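Local coordinates for protein CghA (Chaetomium globosum, PDB 6KBC) that is a Diels-Alderase family protein built of two calycin-like beta domains, with a pocket that holds the ligand WK1, at residues A239-F244 against T305-D310. Numbering follows the deposited sequence.
Sequences ATDALF and TEKLYD
Asp241 and Lys307 form a salt bridge across the interior of the calycin-like C-terminal domain, joining strands 239-249 and 302-308. The two strands are not paired; only side chains span the gap. Lys307 NZ donates to Asp241 OD2 at 2.6 Å. It reaches the oxygen on its syn side, 15° out of the carboxylate plane. The lysine chain runs extended and then bends at its last torsion, chi4 -66°, which turns NZ to the acid. Two residues along from Asp241, Leu243 CD2 packs against the methyl CG2 of Thr305 at 4.0 Å, the two side chains passing in opposite directions.

Asp241 OD2 also pairs with Arg319. Lys307 NZ has a second acid, Asp320, and the hydroxyl of Tyr325. The basic groups around the buried Asp241 would favour its charged form. Asp241 sits in a classic beta bulge, where it and Thr240 both face Val260. Ala242 and Phe244, which alternate with Asp241 and Leu243 along the strand, touch WK1. Arg258 links both halves of the contact: its NH1 bridges to Asp241 OD1, and its NE bonds to Thr305 OG1.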
loop_
_atom_site.group_PDB
_atom_site.type_symbol
_atom_site.label_atom_id
_atom_site.label_comp_id
_atom_site.label_asym_id
_atom_site.label_seq_id
_atom_site.Cartn_x
_atom_site.Cartn_y
_atom_site.Cartn_z
ATOM N N ALA A 239 -1.712 -15.949 -4.220
ATOM C CA ALA A 239 -0.506 -15.282 -4.696
ATOM C C ALA A 239 0.750 -15.993 -4.210
ATOM O O ALA A 239 0.761 -16.619 -3.145
ATOM C CB ALA A 239 -0.463 -13.809 -4.232
ATOM N N THR A 240 1.825 -15.873 -4.997
ATOM C CA THR A 240 3.164 -16.240 -4.536
ATOM C C THR A 240 4.052 -15.027 -4.320
ATOM O O THR A 240 5.132 -15.160 -3.732
ATOM C CB THR A 240 3.864 -17.188 -5.524
ATOM O OG1 THR A 240 3.781 -16.658 -6.855
ATOM C CG2 THR A 240 3.202 -18.577 -5.491
ATOM N N ASP A 241 3.613 -13.851 -4.757
ATOM C CA ASP A 241 4.443 -12.659 -4.712
ATOM C C ASP A 241 3.543 -11.435 -4.685
ATOM O O ASP A 241 2.584 -11.348 -5.457
ATOM C CB ASP A 241 5.387 -12.611 -5.918
ATOM C CG ASP A 241 6.650 -11.819 -5.644
ATOM O OD1 ASP A 241 6.543 -10.605 -5.360
ATOM O OD2 ASP A 241 7.747 -12.412 -5.683
ATOM N N ALA A 242 3.854 -10.499 -3.800
ATOM C CA ALA A 242 3.155 -9.222 -3.770
ATOM C C ALA A 242 4.207 -8.139 -3.613
ATOM O O ALA A 242 5.110 -8.273 -2.784
ATOM C CB ALA A 242 2.132 -9.162 -2.629
ATOM N N LEU A 243 4.122 -7.094 -4.428
ATOM C CA LEU A 243 5.065 -5.986 -4.353
ATOM C C LEU A 243 4.298 -4.681 -4.212
ATOM O O LEU A 243 3.565 -4.291 -5.128
ATOM C CB LEU A 243 5.954 -5.926 -5.588
ATOM C CG LEU A 243 6.794 -4.637 -5.664
ATOM C CD1 LEU A 243 7.808 -4.598 -4.542
ATOM C CD2 LEU A 243 7.474 -4.548 -7.021
ATOM N N PHE A 244 4.475 -4.013 -3.077
ATOM C CA PHE A 244 4.031 -2.631 -2.887
ATOM C C PHE A 244 5.192 -1.690 -3.157
ATOM O O PHE A 244 6.302 -1.927 -2.681
ATOM C CB PHE A 244 3.530 -2.393 -1.461
ATOM C CG PHE A 244 3.161 -0.941 -1.187
ATOM C CD1 PHE A 244 1.893 -0.470 -1.486
ATOM C CD2 PHE A 244 4.093 -0.056 -0.654
ATOM C CE1 PHE A 244 1.544 0.880 -1.248
ATOM C CE2 PHE A 244 3.762 1.289 -0.410
ATOM C CZ PHE A 244 2.487 1.753 -0.716
ATOM N N THR A 305 7.897 -5.326 -13.345
ATOM C CA THR A 305 8.605 -5.391 -12.073
ATOM C C THR A 305 9.616 -6.531 -12.162
ATOM O O THR A 305 9.234 -7.666 -12.456
ATOM C CB THR A 305 7.638 -5.645 -10.922
ATOM O OG1 THR A 305 7.046 -6.946 -11.103
ATOM C CG2 THR A 305 6.548 -4.544 -10.867
ATOM N N GLU A 306 10.893 -6.246 -11.913
ATOM C CA GLU A 306 11.925 -7.281 -12.037
ATOM C C GLU A 306 12.801 -7.268 -10.799
ATOM O O GLU A 306 13.386 -6.231 -10.460
ATOM C CB GLU A 306 12.787 -7.080 -13.291
ATOM C CG GLU A 306 13.991 -8.019 -13.304
ATOM C CD GLU A 306 14.846 -7.900 -14.560
ATOM O OE1 GLU A 306 15.433 -8.921 -14.962
ATOM O OE2 GLU A 306 14.887 -6.801 -15.163
ATOM N N LYS A 307 12.881 -8.407 -10.125
ATOM C CA LYS A 307 13.778 -8.528 -8.985
ATOM C C LYS A 307 15.216 -8.309 -9.448
ATOM O O LYS A 307 15.634 -8.849 -10.477
ATOM C CB LYS A 307 13.639 -9.909 -8.337
ATOM C CG LYS A 307 12.282 -10.180 -7.671
ATOM C CD LYS A 307 12.077 -11.702 -7.540
ATOM C CE LYS A 307 10.620 -12.033 -7.284
ATOM N NZ LYS A 307 10.190 -11.505 -5.949
ATOM N N LEU A 308 15.952 -7.481 -8.702
ATOM C CA LEU A 308 17.353 -7.180 -8.980
ATOM C C LEU A 308 18.218 -7.977 -8.022
ATOM O O LEU A 308 17.913 -8.047 -6.828
ATOM C CB LEU A 308 17.641 -5.691 -8.812
ATOM C CG LEU A 308 16.993 -4.742 -9.819
ATOM C CD1 LEU A 308 17.308 -3.313 -9.461
ATOM C CD2 LEU A 308 17.487 -5.036 -11.226
ATOM N N TYR A 309 19.273 -8.603 -8.551
ATOM C CA TYR A 309 20.211 -9.357 -7.730
ATOM C C TYR A 309 21.625 -8.802 -7.778
ATOM O O TYR A 309 22.430 -9.149 -6.911
ATOM C CB TYR A 309 20.235 -10.834 -8.170
ATOM C CG TYR A 309 18.871 -11.460 -8.013
ATOM C CD1 TYR A 309 18.447 -11.940 -6.786
ATOM C CD2 TYR A 309 17.985 -11.518 -9.092
ATOM C CE1 TYR A 309 17.184 -12.490 -6.631
ATOM C CE2 TYR A 309 16.730 -12.071 -8.950
ATOM C CZ TYR A 309 16.338 -12.551 -7.715
ATOM O OH TYR A 309 15.086 -13.093 -7.556
ATOM N N ASP A 310 21.939 -7.946 -8.749
ATOM C CA ASP A 310 23.278 -7.410 -8.939
ATOM C C ASP A 310 23.320 -5.945 -8.513
ATOM O O ASP A 310 22.304 -5.243 -8.550
ATOM C CB ASP A 310 23.709 -7.526 -10.407
ATOM C CG ASP A 310 23.733 -8.970 -10.899
ATOM O OD1 ASP A 310 23.984 -9.888 -10.087
ATOM O OD2 ASP A 310 23.503 -9.190 -12.107
#